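Local coordinates for protein lipase aflb (Neosartorya fumigata, PDB 6IDY) that probably hydrolyses ester bonds of lipids, as a calcium-containing fungal lipase built on the alpha/beta-hydrolase fold, at residues A[99-104]-A[177-182]; A[238-243]-A[296-301]; A[271-274]-A[280-283]; A[344-349]-A[365-370]. All blocks are in the same frame, centred on the assembly; numbering follows the deposited sequence.

Contact 1. Residues A[99-104]-A[177-182]; sequences LSFLNG and YYFNFG
Phe101, Tyr178 and Phe179 form an aromatic cluster where the last turn of helix 96-103 meets the end of helix 173-178. Phe101 projects into it end first: its CG lies trans to the backbone N (chi1 175°), and CZ comes to rest over the centre of one face of the Tyr178 ring, 3.6 Å above the plane. The two rings are tilted by 32°, short of a parallel stack. Phe179 lies almost perpendicular to Phe101, with planes at 89°; its CZ comes within 3.5 Å of Phe101 CD2, and the two side chains pass alongside, pointing opposite ways. Tyr178 in turn places CD2 over the centre of one face of the Phe179 ring, so each aromatic touches the other two. Leu102 extends the patch with its CD2 methyl, 4.0 Å from Phe179 CE2, while also packing on Ile417 of helix 414-424. Phe179 and Leu102 are buried, which suits apolar side chains; Phe101 keeps some exposure, and Tyr178, the most exposed, has a hydroxyl that tolerates solvent. No hydrogen bond crosses between the segments, which implies that shape fit, dispersion and the removal of apolar surface from water hold these two helix ends together.

Contact 2. Residues A[238-243]-A[296-301]; sequences DTQWAL and RTLRGG
Apolar packing between Trp241 and Leu298 makes up most of this contact; they are also the nearest CA pair of the two segments, with Trp241 CA and Leu298 CA 6.4 Å apart. Leu298 presents CB to the edge of the indole, near its plane, at 3.8 Å from Trp241 CE3. The branch of leucine carries a methyl past the ring edge to the backbone behind it, where Leu298 CD1 lies 3.7 Å from Trp241 CA. Beyond it, Thr297 CG2 lies 3.9 Å from Trp241 CH2 at the far end of the six-membered ring. On the other flank the Gln240 side chain crosses that of Leu298 at about a right angle, Gln240 CG being 4.0 Å from Leu298 CD1. In Trp241, chi1 of -173° sends the indole outward and chi2 of -83° turns its six-membered ring toward Leu298 and Thr297.

Helix 235-245 directly follows strand 227-232, the position that in alpha/beta hydrolases comes after the nucleophile elbow; Thr239 and Gln240 lean on Phe256 of the adjoining strand 253-259, and helix 293-299 packs against helix 235-245 through Leu298 and Thr297.

The polar groups find their partners elsewhere. Trp241 NE1 hydrogen-bonds Tyr438 OH near the C-terminus, Gln240 NE2 hydrogen-bonds the carbonyls of Gly303 and Ser305, and Thr297 OG1 turns back to Glu293 O within its own helix. Lys244 NZ hydrogen-bonds both Leu298 O and Gly300 O, so a positive charge from one helix meets the carbonyl end of the other, where it would probably interact favourably with the helix dipole.

Contact 3. Residues A[271-274]-A[280-283]; sequences LVCP and ACTP
No flat side chain joins Cys273 to Cys281; the nearby flat group is the indole of Trp286 in helix 283-287, which both cysteine side chains touch. The bond across the contact is covalent: Cys273 SG and Cys281 SG are 2.0 Å apart. The disulfide torsion of -86° is close to the perpendicular arrangement in which lone-pair repulsion between the sulfurs is least, and its negative sign makes the bridge left-handed. Behind the sulfurs, Cys273 CB and Cys281 CB stand 3.7 Å apart. The ends are not alike: Cys273 holds SG between its backbone N and carbonyl carbon (chi1 69°), whereas Cys281 turns SG opposite its carbonyl carbon.

The bridge closes a small ring in the long connection from strand 253-259 to helix 283-287, with only seven residues between the cysteines. Such a link restricts a stretch that has no regular backbone structure of its own.

Cys281 is also tied through its backbone to Thr429. Directly after it, Thr282 stands at the N-cap position of helix 283-287, with OG1 hydrogen-bonded to Leu202 O, and Pro283 follows in the first turn, a place that suits proline because an N-H there has no helical carbonyl to serve.

Contact 4. Residues A[344-349]-A[365-370]; sequences NHLQTI and LYNPLA
Leu369 and Leu346 bury the most surface here, with Asn367 and Ile349 filling in on either flank. Leu346 CD2 meets Leu369 CD2 at 3.8 Å, methyl to methyl. Both methyls of Leu346 also lie over one face of the Asn367 carboxamide: Leu346 CD2 is 3.4 Å from Asn367 OD1, and Leu346 CD1 is 3.4 Å from Asn367 ND2. Leu369 directs CD2 toward Ile349 as well, with Leu369 CD2 at 3.8 Å from Ile349 CG2; these two side chains cross at about a right angle. Branched aliphatic residues suit this largely buried seam, since the methyls of the three can interlock and bring no polar group of their own.

The carboxamide is polar, yet its groups are occupied. Asn367 is the N-cap of helix 368-379: its OD1 accepts from Ala370 N at 3.1 Å, in the carbonyl plane and on a lone pair, and more weakly from Leu369 N. Asn367 ND2 hydrogen-bonds Ala355 O. Asparagine suits the place because its short side chain can fold back on the first turn, and the bonds on both ends fix the rotation of the amide against the Leu346 methyls.

Segment 344-349 runs from strand 341-345, an outermost strand of the central sheet, into the short helix 346-349. Leu346 and Ala370 both rest on Ile313 of the adjoining strand 310-314, while Leu369 and Ile349 share Leu391 of helix 391-396, so the start of helix 368-379 is wedged between sheet edge and helix.

Along the chain, contact 1 closes first, contact 2 follows with contact 3 nested inside its loop, and contact 4 comes last. Contacts 1 and 2 lie on opposite sides of the chain's centre, their own centres 30 Å apart. Only contacts 1 and 4 touch, where Asn180 and Phe181 pack on Leu365. Three of them adjoin the central sheet of an alpha/beta hydrolase: contact 1 through Tyr177 and Phe181 on strand 227-232, contact 2 beside strand 253-259, contact 4 at edge strand 341-345. Contact 3, 21 Å from contact 2 between centres, braces the connection after strand 253-259. Helix 368-379 carries Ala377 of the calcium site, His380 follows it, and Asp255 on strand 253-259 is a further ligand residue.

Contact 1. Residues A[99-104]-A[177-182]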
loop_
_atom_site.group_PDB
_atom_site.type_symbol
_atom_site.label_atom_id
_atom_site.label_comp_id
_atom_site.label_asym_id
_atom_site.label_seq_id
_atom_site.Cartn_x
_atom_site.Cartn_y
_atom_site.Cartn_z
ATOM N N LEU A 99 -17.676 1.262 9.217
ATOM C CA LEU A 99 -18.273 0.380 8.207
ATOM C C LEU A 99 -19.094 1.180 7.189
ATOM O O LEU A 99 -18.979 0.929 5.987
ATOM C CB LEU A 99 -19.171 -0.699 8.849
ATOM C CG LEU A 99 -18.492 -1.964 9.381
ATOM C CD1 LEU A 99 -19.497 -2.866 10.077
ATOM C CD2 LEU A 99 -17.797 -2.739 8.273
ATOM N N SER A 100 -19.894 2.156 7.671
ATOM C CA SER A 100 -20.721 3.031 6.836
ATOM C C SER A 100 -19.854 3.854 5.884
ATOM O O SER A 100 -20.188 3.956 4.704
ATOM C CB SER A 100 -21.588 3.943 7.701
ATOM O OG SER A 100 -22.412 4.785 6.914
ATOM N N PHE A 101 -18.724 4.400 6.390
ATOM C CA PHE A 101 -17.765 5.187 5.611
ATOM C C PHE A 101 -17.095 4.308 4.547
ATOM O O PHE A 101 -17.050 4.699 3.381
ATOM C CB PHE A 101 -16.724 5.860 6.531
ATOM C CG PHE A 101 -15.613 6.605 5.820
ATOM C CD1 PHE A 101 -15.848 7.848 5.238
ATOM C CD2 PHE A 101 -14.331 6.075 5.750
ATOM C CE1 PHE A 101 -14.821 8.539 4.586
ATOM C CE2 PHE A 101 -13.305 6.766 5.096
ATOM C CZ PHE A 101 -13.558 7.992 4.517
ATOM N N LEU A 102 -16.606 3.117 4.948
ATOM C CA LEU A 102 -15.960 2.147 4.053
ATOM C C LEU A 102 -16.930 1.647 2.975
ATOM O O LEU A 102 -16.509 1.402 1.842
ATOM C CB LEU A 102 -15.403 0.950 4.847
ATOM C CG LEU A 102 -14.269 1.218 5.849
ATOM C CD1 LEU A 102 -14.071 0.025 6.748
ATOM C CD2 LEU A 102 -12.947 1.554 5.150
ATOM N N ASN A 103 -18.230 1.519 3.330
ATOM C CA ASN A 103 -19.291 1.068 2.425
ATOM C C ASN A 103 -19.476 1.981 1.202
ATOM O O ASN A 103 -19.769 1.480 0.115
ATOM C CB ASN A 103 -20.610 0.859 3.175
ATOM C CG ASN A 103 -21.699 0.191 2.365
ATOM O OD1 ASN A 103 -21.524 -0.896 1.805
ATOM N ND2 ASN A 103 -22.854 0.829 2.295
ATOM N N GLY A 104 -19.267 3.287 1.384
ATOM C CA GLY A 104 -19.401 4.273 0.315
ATOM C C GLY A 104 -18.107 4.711 -0.344
ATOM O O GLY A 104 -18.045 5.826 -0.866
ATOM N N TYR A 177 -5.159 5.779 2.916
ATOM C CA TYR A 177 -4.380 6.783 3.624
ATOM C C TYR A 177 -5.191 7.730 4.497
ATOM O O TYR A 177 -4.609 8.390 5.350
ATOM C CB TYR A 177 -3.504 7.533 2.629
ATOM C CG TYR A 177 -2.396 6.637 2.121
ATOM C CD1 TYR A 177 -1.381 6.200 2.969
ATOM C CD2 TYR A 177 -2.392 6.176 0.807
ATOM C CE1 TYR A 177 -0.377 5.346 2.520
ATOM C CE2 TYR A 177 -1.382 5.330 0.341
ATOM C CZ TYR A 177 -0.369 4.932 1.200
ATOM O OH TYR A 177 0.656 4.141 0.758
ATOM N N TYR A 178 -6.522 7.741 4.350
ATOM C CA TYR A 178 -7.421 8.549 5.174
ATOM C C TYR A 178 -7.202 8.206 6.664
ATOM O O TYR A 178 -7.171 9.105 7.502
ATOM C CB TYR A 178 -8.886 8.285 4.752
ATOM C CG TYR A 178 -9.930 9.013 5.569
ATOM C CD1 TYR A 178 -10.372 10.279 5.204
ATOM C CD2 TYR A 178 -10.516 8.412 6.681
ATOM C CE1 TYR A 178 -11.347 10.949 5.946
ATOM C CE2 TYR A 178 -11.491 9.070 7.432
ATOM C CZ TYR A 178 -11.896 10.343 7.064
ATOM O OH TYR A 178 -12.863 10.990 7.794
ATOM N N PHE A 179 -7.003 6.908 6.966
ATOM C CA PHE A 179 -6.814 6.383 8.315
ATOM C C PHE A 179 -5.349 6.264 8.771
ATOM O O PHE A 179 -5.087 5.649 9.811
ATOM C CB PHE A 179 -7.530 5.031 8.444
ATOM C CG PHE A 179 -9.031 5.087 8.288
ATOM C CD1 PHE A 179 -9.830 5.645 9.282
ATOM C CD2 PHE A 179 -9.650 4.537 7.172
ATOM C CE1 PHE A 179 -11.219 5.679 9.149
ATOM C CE2 PHE A 179 -11.042 4.554 7.048
ATOM C CZ PHE A 179 -11.816 5.117 8.042
ATOM N N ASN A 180 -4.393 6.845 8.023
ATOM C CA ASN A 180 -2.998 6.761 8.443
ATOM C C ASN A 180 -2.121 7.862 7.836
ATOM O O ASN A 180 -2.265 9.015 8.229
ATOM C CB ASN A 180 -2.401 5.350 8.225
ATOM C CG ASN A 180 -2.794 4.711 6.926
ATOM O OD1 ASN A 180 -2.210 4.992 5.885
ATOM N ND2 ASN A 180 -3.780 3.832 6.965
ATOM N N PHE A 181 -1.213 7.517 6.904
ATOM C CA PHE A 181 -0.218 8.431 6.333
ATOM C C PHE A 181 -0.785 9.613 5.527
ATOM O O PHE A 181 -0.018 10.504 5.164
ATOM C CB PHE A 181 0.846 7.667 5.533
ATOM C CG PHE A 181 1.866 6.998 6.431
ATOM C CD1 PHE A 181 2.780 7.754 7.159
ATOM C CD2 PHE A 181 1.913 5.612 6.548
ATOM C CE1 PHE A 181 3.721 7.137 7.988
ATOM C CE2 PHE A 181 2.861 4.993 7.372
ATOM C CZ PHE A 181 3.762 5.758 8.081
ATOM N N GLY A 182 -2.107 9.685 5.356
ATOM C CA GLY A 182 -2.735 10.864 4.765
ATOM C C GLY A 182 -2.538 12.038 5.717
ATOM O O GLY A 182 -2.623 13.200 5.308
#

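Contact 2. Residues A[238-243]-A[296-301]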
loop_
_atom_site.group_PDB
_atom_site.type_symbol
_atom_site.label_atom_id
_atom_site.label_comp_id
_atom_site.label_asym_id
_atom_site.label_seq_id
_atom_site.Cartn_x
_atom_site.Cartn_y
_atom_site.Cartn_z
ATOM N N ASP A 238 5.301 -1.068 -7.551
ATOM C CA ASP A 238 4.950 -0.058 -8.553
ATOM C C ASP A 238 6.007 1.043 -8.612
ATOM O O ASP A 238 6.360 1.490 -9.703
ATOM C CB ASP A 238 3.576 0.569 -8.244
ATOM C CG ASP A 238 2.415 -0.405 -8.161
ATOM O OD1 ASP A 238 2.545 -1.534 -8.675
ATOM O OD2 ASP A 238 1.374 -0.029 -7.599
ATOM N N THR A 239 6.514 1.468 -7.431
ATOM C CA THR A 239 7.524 2.516 -7.322
ATOM C C THR A 239 8.875 2.034 -7.822
ATOM O O THR A 239 9.509 2.742 -8.598
ATOM C CB THR A 239 7.571 3.091 -5.902
ATOM O OG1 THR A 239 6.247 3.433 -5.498
ATOM C CG2 THR A 239 8.499 4.323 -5.790
ATOM N N GLN A 240 9.313 0.842 -7.375
ATOM C CA GLN A 240 10.586 0.245 -7.787
ATOM C C GLN A 240 10.644 0.047 -9.304
ATOM O O GLN A 240 11.677 0.342 -9.908
ATOM C CB GLN A 240 10.838 -1.081 -7.039
ATOM C CG GLN A 240 12.255 -1.637 -7.215
ATOM C CD GLN A 240 13.352 -0.895 -6.477
ATOM O OE1 GLN A 240 13.162 0.196 -5.904
ATOM N NE2 GLN A 240 14.547 -1.483 -6.488
ATOM N N TRP A 241 9.536 -0.436 -9.913
ATOM C CA TRP A 241 9.442 -0.615 -11.367
ATOM C C TRP A 241 9.519 0.756 -12.065
ATOM O O TRP A 241 10.262 0.897 -13.029
ATOM C CB TRP A 241 8.156 -1.385 -11.758
ATOM C CG TRP A 241 8.068 -1.748 -13.217
ATOM C CD1 TRP A 241 7.641 -0.949 -14.239
ATOM C CD2 TRP A 241 8.381 -3.021 -13.808
ATOM N NE1 TRP A 241 7.678 -1.638 -15.430
ATOM C CE2 TRP A 241 8.111 -2.919 -15.194
ATOM C CE3 TRP A 241 8.886 -4.237 -13.304
ATOM C CZ2 TRP A 241 8.334 -3.982 -16.082
ATOM C CZ3 TRP A 241 9.069 -5.303 -14.178
ATOM C CH2 TRP A 241 8.785 -5.174 -15.545
ATOM N N ALA A 242 8.794 1.771 -11.546
ATOM C CA ALA A 242 8.815 3.141 -12.091
ATOM C C ALA A 242 10.235 3.728 -12.030
ATOM O O ALA A 242 10.710 4.278 -13.020
ATOM C CB ALA A 242 7.839 4.033 -11.324
ATOM N N LEU A 243 10.926 3.547 -10.891
ATOM C CA LEU A 243 12.294 4.036 -10.708
ATOM C C LEU A 243 13.277 3.347 -11.666
ATOM O O LEU A 243 14.120 4.012 -12.267
ATOM C CB LEU A 243 12.743 3.885 -9.244
ATOM C CG LEU A 243 12.040 4.779 -8.216
ATOM C CD1 LEU A 243 12.341 4.304 -6.798
ATOM C CD2 LEU A 243 12.424 6.269 -8.397
ATOM N N ARG A 296 11.166 -11.604 -11.235
ATOM C CA ARG A 296 12.482 -11.918 -11.802
ATOM C C ARG A 296 12.956 -10.796 -12.743
ATOM O O ARG A 296 14.132 -10.423 -12.697
ATOM C CB ARG A 296 12.419 -13.260 -12.541
ATOM C CG ARG A 296 13.755 -13.788 -13.068
ATOM C CD ARG A 296 13.826 -15.314 -13.081
ATOM N NE ARG A 296 12.660 -15.939 -13.716
ATOM C CZ ARG A 296 11.671 -16.537 -13.053
ATOM N NH1 ARG A 296 11.691 -16.597 -11.727
ATOM N NH2 ARG A 296 10.652 -17.069 -13.711
ATOM N N THR A 297 12.037 -10.255 -13.580
ATOM C CA THR A 297 12.352 -9.158 -14.508
ATOM C C THR A 297 12.698 -7.903 -13.716
ATOM O O THR A 297 13.683 -7.250 -14.029
ATOM C CB THR A 297 11.198 -8.908 -15.497
ATOM O OG1 THR A 297 10.964 -10.106 -16.235
ATOM C CG2 THR A 297 11.491 -7.764 -16.470
ATOM N N LEU A 298 11.890 -7.572 -12.692
ATOM C CA LEU A 298 12.125 -6.392 -11.867
ATOM C C LEU A 298 13.463 -6.463 -11.153
ATOM O O LEU A 298 14.222 -5.497 -11.199
ATOM C CB LEU A 298 10.988 -6.187 -10.843
ATOM C CG LEU A 298 11.207 -5.055 -9.806
ATOM C CD1 LEU A 298 11.365 -3.685 -10.478
ATOM C CD2 LEU A 298 10.102 -5.035 -8.783
ATOM N N ARG A 299 13.751 -7.607 -10.516
ATOM C CA ARG A 299 14.951 -7.822 -9.715
ATOM C C ARG A 299 16.232 -7.938 -10.517
ATOM O O ARG A 299 17.306 -7.744 -9.951
ATOM C CB ARG A 299 14.771 -9.028 -8.787
ATOM C CG ARG A 299 13.668 -8.779 -7.756
ATOM C CD ARG A 299 13.494 -9.956 -6.832
ATOM N NE ARG A 299 14.607 -10.096 -5.891
ATOM C CZ ARG A 299 14.681 -9.473 -4.724
ATOM N NH1 ARG A 299 13.724 -8.628 -4.351
ATOM N NH2 ARG A 299 15.711 -9.684 -3.920
ATOM N N GLY A 300 16.128 -8.221 -11.813
ATOM C CA GLY A 300 17.298 -8.289 -12.691
ATOM C C GLY A 300 17.941 -6.922 -12.866
ATOM O O GLY A 300 17.299 -5.904 -12.592
ATOM N N GLY A 301 19.219 -6.903 -13.257
ATOM C CA GLY A 301 19.990 -5.678 -13.474
ATOM C C GLY A 301 20.001 -4.694 -12.314
ATOM O O GLY A 301 19.923 -3.482 -12.529
#

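Contact 3. Residues A[271-274]-A[280-283]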
loop_
_atom_site.group_PDB
_atom_site.type_symbol
_atom_site.label_atom_id
_atom_site.label_comp_id
_atom_site.label_asym_id
_atom_site.label_seq_id
_atom_site.Cartn_x
_atom_site.Cartn_y
_atom_site.Cartn_z
ATOM N N LEU A 271 -0.697 -24.264 -5.079
ATOM C CA LEU A 271 -0.500 -23.656 -6.401
ATOM C C LEU A 271 -1.658 -22.715 -6.724
ATOM O O LEU A 271 -2.451 -22.941 -7.640
ATOM C CB LEU A 271 -0.280 -24.738 -7.476
ATOM C CG LEU A 271 1.028 -25.540 -7.346
ATOM C CD1 LEU A 271 0.975 -26.821 -8.173
ATOM C CD2 LEU A 271 2.249 -24.689 -7.695
ATOM N N VAL A 272 -1.755 -21.658 -5.912
ATOM C CA VAL A 272 -2.813 -20.655 -5.944
ATOM C C VAL A 272 -2.204 -19.253 -5.877
ATOM O O VAL A 272 -1.048 -19.102 -5.484
ATOM C CB VAL A 272 -3.854 -20.897 -4.807
ATOM C CG1 VAL A 272 -4.652 -22.184 -5.030
ATOM C CG2 VAL A 272 -3.207 -20.873 -3.415
ATOM N N CYS A 273 -2.981 -18.229 -6.229
ATOM C CA CYS A 273 -2.459 -16.869 -6.224
ATOM C C CYS A 273 -2.344 -16.243 -4.831
ATOM O O CYS A 273 -3.187 -16.513 -3.979
ATOM C CB CYS A 273 -3.298 -15.984 -7.143
ATOM S SG CYS A 273 -4.974 -15.670 -6.529
ATOM N N PRO A 274 -1.414 -15.276 -4.639
ATOM C CA PRO A 274 -1.410 -14.492 -3.386
ATOM C C PRO A 274 -2.764 -13.786 -3.190
ATOM O O PRO A 274 -3.500 -13.583 -4.167
ATOM C CB PRO A 274 -0.326 -13.448 -3.647
ATOM C CG PRO A 274 0.582 -14.091 -4.652
ATOM C CD PRO A 274 -0.350 -14.819 -5.553
ATOM N N ALA A 280 -8.232 -18.676 -10.486
ATOM C CA ALA A 280 -8.611 -17.519 -11.311
ATOM C C ALA A 280 -8.575 -16.268 -10.429
ATOM O O ALA A 280 -9.349 -16.130 -9.477
ATOM C CB ALA A 280 -9.993 -17.725 -11.927
ATOM N N CYS A 281 -7.603 -15.398 -10.705
ATOM C CA CYS A 281 -7.334 -14.208 -9.901
ATOM C C CYS A 281 -7.214 -12.967 -10.768
ATOM O O CYS A 281 -7.979 -12.823 -11.705
ATOM C CB CYS A 281 -6.086 -14.444 -9.054
ATOM S SG CYS A 281 -6.101 -16.026 -8.174
ATOM N N THR A 282 -6.300 -12.047 -10.441
ATOM C CA THR A 282 -6.116 -10.836 -11.236
ATOM C C THR A 282 -4.655 -10.791 -11.691
ATOM O O THR A 282 -3.833 -11.495 -11.088
ATOM C CB THR A 282 -6.573 -9.558 -10.474
ATOM O OG1 THR A 282 -5.478 -8.993 -9.758
ATOM C CG2 THR A 282 -7.773 -9.783 -9.551
ATOM N N PRO A 283 -4.293 -9.975 -12.724
ATOM C CA PRO A 283 -2.882 -9.906 -13.142
ATOM C C PRO A 283 -1.912 -9.579 -12.010
ATOM O O PRO A 283 -0.916 -10.280 -11.878
ATOM C CB PRO A 283 -2.882 -8.804 -14.210
ATOM C CG PRO A 283 -4.252 -8.818 -14.763
ATOM C CD PRO A 283 -5.138 -9.109 -13.578
#

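Contact 4. Residues A[344-349]-A[365-370]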
loop_
_atom_site.group_PDB
_atom_site.type_symbol
_atom_site.label_atom_id
_atom_site.label_comp_id
_atom_site.label_asym_id
_atom_site.label_seq_id
_atom_site.Cartn_x
_atom_site.Cartn_y
_atom_site.Cartn_z
ATOM N N ASN A 344 13.959 -2.113 7.858
ATOM C CA ASN A 344 13.462 -2.013 9.215
ATOM C C ASN A 344 12.390 -3.035 9.576
ATOM O O ASN A 344 11.209 -2.856 9.279
ATOM C CB ASN A 344 13.000 -0.568 9.470
ATOM C CG ASN A 344 14.064 0.446 9.088
ATOM O OD1 ASN A 344 15.017 0.701 9.833
ATOM N ND2 ASN A 344 13.946 1.021 7.899
ATOM N N HIS A 345 12.833 -4.112 10.247
ATOM C CA HIS A 345 11.986 -5.201 10.726
ATOM C C HIS A 345 11.505 -4.827 12.121
ATOM O O HIS A 345 12.323 -4.683 13.037
ATOM C CB HIS A 345 12.782 -6.516 10.741
ATOM C CG HIS A 345 11.987 -7.716 11.150
ATOM N ND1 HIS A 345 12.426 -8.566 12.147
ATOM C CD2 HIS A 345 10.803 -8.172 10.678
ATOM C CE1 HIS A 345 11.515 -9.517 12.236
ATOM N NE2 HIS A 345 10.522 -9.320 11.367
ATOM N N LEU A 346 10.179 -4.630 12.276
ATOM C CA LEU A 346 9.568 -4.217 13.551
ATOM C C LEU A 346 9.988 -5.057 14.745
ATOM O O LEU A 346 10.354 -4.503 15.775
ATOM C CB LEU A 346 8.025 -4.190 13.475
ATOM C CG LEU A 346 7.348 -3.349 12.400
ATOM C CD1 LEU A 346 5.844 -3.401 12.580
ATOM C CD2 LEU A 346 7.796 -1.899 12.455
ATOM N N GLN A 347 9.935 -6.390 14.596
ATOM C CA GLN A 347 10.223 -7.374 15.643
ATOM C C GLN A 347 11.718 -7.496 15.980
ATOM O O GLN A 347 12.061 -8.148 16.964
ATOM C CB GLN A 347 9.597 -8.743 15.303
ATOM C CG GLN A 347 8.052 -8.757 15.318
ATOM C CD GLN A 347 7.412 -8.017 14.153
ATOM O OE1 GLN A 347 7.975 -7.925 13.054
ATOM N NE2 GLN A 347 6.219 -7.473 14.365
ATOM N N THR A 348 12.598 -6.843 15.205
ATOM C CA THR A 348 14.035 -6.793 15.489
ATOM C C THR A 348 14.317 -5.495 16.253
ATOM O O THR A 348 14.807 -5.551 17.377
ATOM C CB THR A 348 14.874 -6.909 14.196
ATOM O OG1 THR A 348 14.702 -8.205 13.637
ATOM C CG2 THR A 348 16.360 -6.673 14.440
ATOM N N ILE A 349 14.012 -4.336 15.634
ATOM C CA ILE A 349 14.239 -3.003 16.207
ATOM C C ILE A 349 13.476 -2.811 17.526
ATOM O O ILE A 349 14.057 -2.300 18.488
ATOM C CB ILE A 349 13.952 -1.881 15.170
ATOM C CG1 ILE A 349 14.851 -2.042 13.921
ATOM C CG2 ILE A 349 14.111 -0.479 15.786
ATOM C CD1 ILE A 349 14.340 -1.361 12.706
ATOM N N LEU A 365 0.989 0.469 8.660
ATOM C CA LEU A 365 0.550 1.845 8.361
ATOM C C LEU A 365 0.256 2.667 9.633
ATOM O O LEU A 365 0.332 3.899 9.601
ATOM C CB LEU A 365 -0.674 1.852 7.434
ATOM C CG LEU A 365 -0.469 1.335 6.006
ATOM C CD1 LEU A 365 -1.810 1.002 5.356
ATOM C CD2 LEU A 365 0.333 2.331 5.162
ATOM N N TYR A 366 -0.092 1.990 10.741
ATOM C CA TYR A 366 -0.360 2.674 12.004
ATOM C C TYR A 366 0.690 2.330 13.074
ATOM O O TYR A 366 0.467 2.589 14.253
ATOM C CB TYR A 366 -1.814 2.465 12.499
ATOM C CG TYR A 366 -2.273 1.027 12.665
ATOM C CD1 TYR A 366 -1.762 0.222 13.682
ATOM C CD2 TYR A 366 -3.288 0.504 11.871
ATOM C CE1 TYR A 366 -2.204 -1.088 13.859
ATOM C CE2 TYR A 366 -3.746 -0.802 12.044
ATOM C CZ TYR A 366 -3.207 -1.591 13.046
ATOM O OH TYR A 366 -3.638 -2.886 13.205
ATOM N N ASN A 367 1.835 1.758 12.663
ATOM C CA ASN A 367 2.900 1.394 13.600
ATOM C C ASN A 367 3.731 2.633 14.028
ATOM O O ASN A 367 4.147 3.405 13.161
ATOM C CB ASN A 367 3.790 0.285 13.032
ATOM C CG ASN A 367 4.859 -0.138 13.995
ATOM O OD1 ASN A 367 5.938 0.449 14.047
ATOM N ND2 ASN A 367 4.570 -1.138 14.809
ATOM N N PRO A 368 3.987 2.835 15.348
ATOM C CA PRO A 368 4.737 4.034 15.778
ATOM C C PRO A 368 6.172 4.115 15.274
ATOM O O PRO A 368 6.638 5.217 14.988
ATOM C CB PRO A 368 4.659 3.986 17.304
ATOM C CG PRO A 368 4.331 2.591 17.629
ATOM C CD PRO A 368 3.543 2.034 16.509
ATOM N N LEU A 369 6.858 2.963 15.148
ATOM C CA LEU A 369 8.222 2.904 14.619
ATOM C C LEU A 369 8.214 3.252 13.124
ATOM O O LEU A 369 9.071 4.019 12.685
ATOM C CB LEU A 369 8.882 1.533 14.885
ATOM C CG LEU A 369 10.298 1.312 14.319
ATOM C CD1 LEU A 369 11.351 2.166 15.046
ATOM C CD2 LEU A 369 10.671 -0.162 14.326
ATOM N N ALA A 370 7.208 2.746 12.364
ATOM C CA ALA A 370 7.056 3.051 10.934
ATOM C C ALA A 370 6.974 4.572 10.719
ATOM O O ALA A 370 7.678 5.107 9.862
ATOM C CB ALA A 370 5.817 2.371 10.374
#